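Local coordinates for protein fructose-bisphosphate aldolase (Slackia heliotrinireducens, PDB 4MOZ) that belongs to the DeoC/LacD family of aldolases and folds as a TIM barrel of eight parallel strands, at residues C42-K45 against G51-Y54; L68-D73 against R276-A281. All blocks are in the same frame, centred on the assembly; numbering follows the deposited sequence.

Contact 1: residues C42-K45 against G51-Y54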
ATOM      1  N   CYS C  42       6.502 -26.863  13.247  1.00 30.58           N
ATOM      2  CA  CYS C  42       6.703 -27.498  11.944  1.00 31.49           C
ATOM      3  C   CYS C  42       6.723 -26.468  10.815  1.00 29.99           C
ATOM      4  O   CYS C  42       6.290 -26.750   9.697  1.00 30.16           O
ATOM      5  CB  CYS C  42       5.594 -28.525  11.685  1.00 31.23           C
ATOM      6  SG  CYS C  42       5.542 -29.890  12.867  1.00 33.83           S
ATOM      7  N   ASP C  43       7.236 -25.278  11.112  1.00 30.19           N
ATOM      8  CA  ASP C  43       7.225 -24.164  10.171  1.00 28.92           C
ATOM      9  C   ASP C  43       8.590 -23.911   9.519  1.00 28.34           C
ATOM     10  O   ASP C  43       8.726 -23.015   8.683  1.00 29.73           O
ATOM     11  CB  ASP C  43       6.744 -22.895  10.881  1.00 30.22           C
ATOM     12  CG  ASP C  43       7.696 -22.443  11.987  1.00 32.36           C
ATOM     13  OD1 ASP C  43       8.116 -23.288  12.809  1.00 32.41           O
ATOM     14  OD2 ASP C  43       8.019 -21.236  12.038  1.00 36.18           O
ATOM     15  N   GLN C  44       9.589 -24.707   9.890  1.00 27.92           N
ATOM     16  CA  GLN C  44      10.975 -24.462   9.466  1.00 29.21           C
ATOM     17  C   GLN C  44      11.329 -24.835   8.010  1.00 27.15           C
ATOM     18  O   GLN C  44      12.439 -24.545   7.556  1.00 25.76           O
ATOM     19  CB  GLN C  44      11.958 -25.098  10.458  1.00 32.82           C
ATOM     20  CG  GLN C  44      11.933 -24.456  11.844  1.00 38.54           C
ATOM     21  CD  GLN C  44      12.694 -25.255  12.894  1.00 42.35           C
ATOM     22  OE1 GLN C  44      12.472 -26.456  13.061  1.00 45.21           O
ATOM     23  NE2 GLN C  44      13.590 -24.585  13.616  1.00 47.97           N
ATOM     24  N   LYS C  45      10.400 -25.453   7.276  1.00 26.65           N
ATOM     25  CA  LYS C  45      10.627 -25.728   5.849  1.00 28.04           C
ATOM     26  C   LYS C  45      10.775 -24.440   5.033  1.00 28.33           C
ATOM     27  O   LYS C  45      11.467 -24.428   4.013  1.00 28.90           O
ATOM     28  CB  LYS C  45       9.515 -26.582   5.247  1.00 27.46           C
ATOM     29  CG  LYS C  45       9.595 -28.059   5.579  1.00 28.45           C
ATOM     30  CD  LYS C  45       8.381 -28.816   5.059  1.00 29.72           C
ATOM     31  CE  LYS C  45       8.535 -29.194   3.593  1.00 27.81           C
ATOM     32  NZ  LYS C  45       9.665 -30.138   3.380  1.00 27.73           N
ATOM     33  N   GLY C  51      17.324 -27.141   5.198  1.00 32.43           N
ATOM     34  CA  GLY C  51      18.431 -27.294   6.148  1.00 34.98           C
ATOM     35  C   GLY C  51      18.134 -28.121   7.392  1.00 33.45           C
ATOM     36  O   GLY C  51      19.007 -28.831   7.890  1.00 33.88           O
ATOM     37  N   ASP C  52      16.906 -28.034   7.898  1.00 32.69           N
ATOM     38  CA  ASP C  52      16.521 -28.792   9.087  1.00 33.00           C
ATOM     39  C   ASP C  52      15.943 -30.176   8.783  1.00 33.47           C
ATOM     40  O   ASP C  52      15.614 -30.921   9.709  1.00 34.19           O
ATOM     41  CB  ASP C  52      15.516 -27.999   9.931  1.00 32.78           C
ATOM     42  CG  ASP C  52      16.077 -26.680  10.428  1.00 33.92           C
ATOM     43  OD1 ASP C  52      17.310 -26.570  10.616  1.00 31.86           O
ATOM     44  OD2 ASP C  52      15.270 -25.750  10.636  1.00 37.35           O
ATOM     45  N   PHE C  53      15.823 -30.528   7.503  1.00 31.91           N
ATOM     46  CA  PHE C  53      15.080 -31.736   7.126  1.00 31.00           C
ATOM     47  C   PHE C  53      15.873 -32.779   6.341  1.00 31.59           C
ATOM     48  O   PHE C  53      15.392 -33.891   6.136  1.00 32.19           O
ATOM     49  CB  PHE C  53      13.796 -31.356   6.386  1.00 29.23           C
ATOM     50  CG  PHE C  53      12.876 -30.495   7.197  1.00 29.98           C
ATOM     51  CD1 PHE C  53      13.045 -29.110   7.235  1.00 30.29           C
ATOM     52  CD2 PHE C  53      11.852 -31.065   7.942  1.00 29.98           C
ATOM     53  CE1 PHE C  53      12.207 -28.312   8.000  1.00 28.77           C
ATOM     54  CE2 PHE C  53      11.003 -30.271   8.702  1.00 31.39           C
ATOM     55  CZ  PHE C  53      11.182 -28.893   8.732  1.00 30.55           C
ATOM     56  N   TYR C  54      17.078 -32.414   5.909  1.00 32.48           N
ATOM     57  CA  TYR C  54      17.960 -33.323   5.175  1.00 32.20           C
ATOM     58  C   TYR C  54      19.412 -32.924   5.398  1.00 32.96           C
ATOM     59  O   TYR C  54      19.750 -31.744   5.339  1.00 32.68           O
ATOM     60  CB  TYR C  54      17.634 -33.323   3.676  1.00 32.87           C
ATOM     61  CG  TYR C  54      18.522 -34.235   2.846  1.00 33.99           C
ATOM     62  CD1 TYR C  54      18.218 -35.588   2.699  1.00 34.64           C
ATOM     63  CD2 TYR C  54      19.667 -33.744   2.210  1.00 34.47           C
ATOM     64  CE1 TYR C  54      19.027 -36.428   1.944  1.00 35.72           C
ATOM     65  CE2 TYR C  54      20.483 -34.576   1.453  1.00 35.80           C
ATOM     66  CZ  TYR C  54      20.156 -35.917   1.322  1.00 36.76           C
ATOM     67  OH  TYR C  54      20.955 -36.755   0.572  1.00 38.98           O
TER
HETATM   68  O   HOH W   1      14.816 -26.309   7.323  1.00 35.37           O

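Contact 2: residues L68-D73 against R276-A281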
ATOM      1  N   LEU C  68       6.197 -35.155   9.759  1.00 26.94           N
ATOM      2  CA  LEU C  68       5.735 -34.184  10.753  1.00 27.28           C
ATOM      3  C   LEU C  68       4.330 -34.505  11.252  1.00 27.76           C
ATOM      4  O   LEU C  68       4.049 -34.409  12.447  1.00 28.19           O
ATOM      5  CB  LEU C  68       5.786 -32.758  10.192  1.00 25.67           C
ATOM      6  CG  LEU C  68       7.116 -32.288   9.582  1.00 26.16           C
ATOM      7  CD1 LEU C  68       6.956 -30.949   8.880  1.00 26.00           C
ATOM      8  CD2 LEU C  68       8.217 -32.213  10.627  1.00 26.20           C
ATOM      9  N   PHE C  69       3.454 -34.899  10.334  1.00 27.51           N
ATOM     10  CA  PHE C  69       2.069 -35.195  10.685  1.00 28.74           C
ATOM     11  C   PHE C  69       1.928 -36.532  11.410  1.00 29.70           C
ATOM     12  O   PHE C  69       1.054 -36.686  12.266  1.00 31.08           O
ATOM     13  CB  PHE C  69       1.177 -35.128   9.447  1.00 27.48           C
ATOM     14  CG  PHE C  69       0.972 -33.727   8.930  1.00 27.92           C
ATOM     15  CD1 PHE C  69       1.898 -33.144   8.061  1.00 25.34           C
ATOM     16  CD2 PHE C  69      -0.142 -32.984   9.319  1.00 26.53           C
ATOM     17  CE1 PHE C  69       1.716 -31.852   7.590  1.00 26.02           C
ATOM     18  CE2 PHE C  69      -0.328 -31.694   8.849  1.00 27.02           C
ATOM     19  CZ  PHE C  69       0.600 -31.127   7.981  1.00 27.93           C
ATOM     20  N   LYS C  70       2.796 -37.485  11.076  1.00 29.77           N
ATOM     21  CA  LYS C  70       2.843 -38.770  11.765  1.00 29.78           C
ATOM     22  C   LYS C  70       3.268 -38.580  13.220  1.00 27.57           C
ATOM     23  O   LYS C  70       2.702 -39.202  14.118  1.00 26.97           O
ATOM     24  CB  LYS C  70       3.799 -39.738  11.062  1.00 29.46           C
ATOM     25  CG  LYS C  70       3.319 -40.258   9.713  1.00 31.02           C
ATOM     26  CD  LYS C  70       4.333 -41.252   9.160  1.00 34.72           C
ATOM     27  CE  LYS C  70       4.073 -41.605   7.704  1.00 36.68           C
ATOM     28  NZ  LYS C  70       2.986 -42.604   7.556  1.00 42.47           N
ATOM     29  N   ILE C  71       4.262 -37.717  13.436  1.00 27.53           N
ATOM     30  CA  ILE C  71       4.739 -37.376  14.776  1.00 26.77           C
ATOM     31  C   ILE C  71       3.633 -36.718  15.601  1.00 26.71           C
ATOM     32  O   ILE C  71       3.375 -37.121  16.734  1.00 27.94           O
ATOM     33  CB  ILE C  71       5.979 -36.457  14.730  1.00 24.71           C
ATOM     34  CG1 ILE C  71       7.169 -37.193  14.110  1.00 25.22           C
ATOM     35  CG2 ILE C  71       6.346 -35.986  16.130  1.00 25.05           C
ATOM     36  CD1 ILE C  71       8.310 -36.289  13.689  1.00 25.64           C
ATOM     37  N   ALA C  72       2.978 -35.718  15.023  1.00 25.35           N
ATOM     38  CA  ALA C  72       1.892 -35.012  15.693  1.00 26.85           C
ATOM     39  C   ALA C  72       0.748 -35.951  16.068  1.00 28.75           C
ATOM     40  O   ALA C  72       0.098 -35.767  17.101  1.00 31.17           O
ATOM     41  CB  ALA C  72       1.379 -33.883  14.814  1.00 23.91           C
ATOM     42  N   ASP C  73       0.518 -36.959  15.232  1.00 29.33           N
ATOM     43  CA  ASP C  73      -0.600 -37.886  15.404  1.00 31.81           C
ATOM     44  C   ASP C  73      -0.283 -39.016  16.390  1.00 33.45           C
ATOM     45  O   ASP C  73      -1.131 -39.392  17.200  1.00 34.17           O
ATOM     46  CB  ASP C  73      -1.011 -38.453  14.042  1.00 32.63           C
ATOM     47  CG  ASP C  73      -2.168 -39.429  14.129  1.00 36.01           C
ATOM     48  OD1 ASP C  73      -3.252 -39.053  14.626  1.00 39.14           O
ATOM     49  OD2 ASP C  73      -1.995 -40.576  13.678  1.00 35.75           O
ATOM     50  N   ARG C 276      14.726 -36.696  14.329  1.00 30.47           N
ATOM     51  CA  ARG C 276      14.864 -38.069  14.803  1.00 33.35           C
ATOM     52  C   ARG C 276      13.949 -39.000  14.015  1.00 32.63           C
ATOM     53  O   ARG C 276      13.011 -38.544  13.356  1.00 34.98           O
ATOM     54  CB  ARG C 276      14.526 -38.149  16.296  1.00 33.62           C
ATOM     55  CG  ARG C 276      15.467 -37.358  17.187  1.00 34.27           C
ATOM     56  CD  ARG C 276      14.909 -37.222  18.593  1.00 35.41           C
ATOM     57  NE  ARG C 276      15.597 -36.173  19.338  1.00 36.35           N
ATOM     58  CZ  ARG C 276      16.664 -36.360  20.114  1.00 35.54           C
ATOM     59  NH1 ARG C 276      17.207 -35.327  20.739  1.00 36.00           N
ATOM     60  NH2 ARG C 276      17.188 -37.568  20.270  1.00 34.84           N
ATOM     61  N   SER C 277      14.222 -40.301  14.091  1.00 31.20           N
ATOM     62  CA  SER C 277      13.355 -41.316  13.495  1.00 32.68           C
ATOM     63  C   SER C 277      11.974 -41.242  14.130  1.00 33.58           C
ATOM     64  O   SER C 277      11.837 -40.773  15.260  1.00 35.09           O
ATOM     65  CB  SER C 277      13.945 -42.713  13.701  1.00 36.29           C
ATOM     66  OG  SER C 277      13.930 -43.073  15.075  1.00 37.28           O
ATOM     67  N   LEU C 278      10.959 -41.711  13.409  1.00 33.07           N
ATOM     68  CA  LEU C 278       9.570 -41.621  13.866  1.00 33.24           C
ATOM     69  C   LEU C 278       9.384 -42.114  15.308  1.00 34.55           C
ATOM     70  O   LEU C 278       8.805 -41.406  16.133  1.00 33.40           O
ATOM     71  CB  LEU C 278       8.622 -42.342  12.893  1.00 31.49           C
ATOM     72  CG  LEU C 278       7.112 -42.343  13.186  1.00 34.12           C
ATOM     73  CD1 LEU C 278       6.547 -40.932  13.315  1.00 33.13           C
ATOM     74  CD2 LEU C 278       6.352 -43.131  12.126  1.00 35.06           C
ATOM     75  N   ASP C 279       9.898 -43.306  15.615  1.00 36.37           N
ATOM     76  CA  ASP C 279       9.753 -43.885  16.957  1.00 37.93           C
ATOM     77  C   ASP C 279      10.361 -43.002  18.053  1.00 33.15           C
ATOM     78  O   ASP C 279       9.703 -42.712  19.055  1.00 30.91           O
ATOM     79  CB  ASP C 279      10.336 -45.304  17.016  1.00 40.93           C
ATOM     80  CG  ASP C 279       9.500 -46.322  16.242  1.00 44.43           C
ATOM     81  OD1 ASP C 279       8.287 -46.095  16.026  1.00 42.25           O
ATOM     82  OD2 ASP C 279      10.065 -47.365  15.847  1.00 52.57           O
ATOM     83  N   GLU C 280      11.605 -42.571  17.846  1.00 31.22           N
ATOM     84  CA  GLU C 280      12.325 -41.742  18.814  1.00 31.84           C
ATOM     85  C   GLU C 280      11.690 -40.360  18.959  1.00 33.00           C
ATOM     86  O   GLU C 280      11.592 -39.830  20.067  1.00 34.27           O
ATOM     87  CB  GLU C 280      13.800 -41.614  18.421  1.00 33.54           C
ATOM     88  CG  GLU C 280      14.675 -40.957  19.480  1.00 36.81           C
ATOM     89  CD  GLU C 280      16.140 -40.929  19.099  1.00 43.28           C
ATOM     90  OE1 GLU C 280      16.667 -41.962  18.639  1.00 50.46           O
ATOM     91  OE2 GLU C 280      16.778 -39.873  19.263  1.00 43.10           O
ATOM     92  N   ALA C 281      11.264 -39.793  17.831  1.00 33.78           N
ATOM     93  CA  ALA C 281      10.595 -38.499  17.784  1.00 31.31           C
ATOM     94  C   ALA C 281       9.325 -38.527  18.619  1.00 29.83           C
ATOM     95  O   ALA C 281       9.112 -37.648  19.461  1.00 30.35           O
ATOM     96  CB  ALA C 281      10.274 -38.123  16.345  1.00 29.81           C
TER

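Contact 1: residues C42-K45 against G51-Y54
Gln44 and Asp52 mark the closest backbone approach, their CA atoms 7.0 Å apart, where the start of the short helix 44-47 faces the loop that leaves it. The main chains do not bond directly; a water joins them, donating to Gln44 O at 3.0 Å and accepting from Asp52 N at 2.8 Å. The Phe53 ring lies next to this bridge. Its CE1 rim meets the Gln44-Lys45 peptide, 3.5 Å from Lys45 N, and Gln44 O lies at the ring edge, in plane. Lys45 takes one face. With CG set beside its own backbone N (chi1 -78°), the lysine chain crosses the ring at about a right angle, and CG makes a CH-pi contact 3.8 Å from the Phe53 ring centroid, displaced toward the rim. Bends at chi3 and chi4 fold the chain back so that NZ stands above the same ring, 5.2 Å from the Phe53 centroid, a long and at most weak cation-pi approach. NZ makes its hydrogen bond to Ala232 O of the second subunit.

Asp52 OD2 reaches across to the side of Gln44, 3.4 Å from Gln44 CB and 3.5 Å from Gln44 CD, with amide and carboxylate planes turned 49° apart. It touches the glutamine chain without a bond to it. The hydrogen bond of OD2 goes to His48 ND1, and OD1 is in a salt bridge with Arg271 NH2. His274 stacks on the Phe53 ring.

The chemistry is thus divided: a ring packs its rim on a peptide and one face on a lysine stem, a single water links the two main chains, and each oxygen of the buried Asp52 carboxylate has its own partner, His48 for OD2 and Arg271 for OD1.

Contact 2: residues L68-D73 against R276-A281
Ile71 and Leu278 bring the backbones together, CA to CA 6.5 Å, one in the middle of helix 66-74 and the other at the first residue of helix 278-294. The contact is wholly apolar. Leu278, with CG anti to its main-chain N (chi1 -179°), extends toward the neighbouring helix and places its CD1 branch between two residues: 3.7 Å from Lys70 CB and 3.9 Å from Ile71 CG1. Its other branch, CD2, lies alongside the stem of Lys70, 4.1 Å from Lys70 CD, where the two chains cross at about a right angle. Ile71 runs past Leu278 in the opposite direction and ends on the next turn, where Ala281 CB is met by both Ile71 CG1 and Ile71 CD1, at 3.9 and 3.8 Å.

Ser277 sits at the N-cap of helix 278-294, and Ala281 N bonds to Ser277 O at 2.8 Å in the first turn. Ile273 of helix 271-274 touches both Ile71 and Ala281.

Such packing between a helix that links strands 37-41 and 79-82 and the long helix that follows strand 266-269, where the last strand closes against the first, is characteristic of the TIM barrel.

From the N terminus, the chain leaves strand 37-41 at its C-terminal end, enters helix 44-47 and turns back at once, so contact 1 closes a tight loop of five intervening residues. Helix 66-74 follows and opens contact 2, which spans 202 residues and most of the barrel before segment 276-281 returns to it. The two are in series, neither enclosing nor crossing the other. They nonetheless meet at Leu68: its CD2 lies 3.9 Å from Phe53 CE2, and its CB 3.9 Å from Cys42 SG. Helix 271-274 borders both contacts, with His274 also touching Ile71, and so ties the loop after the first strand to the barrel's closing seam.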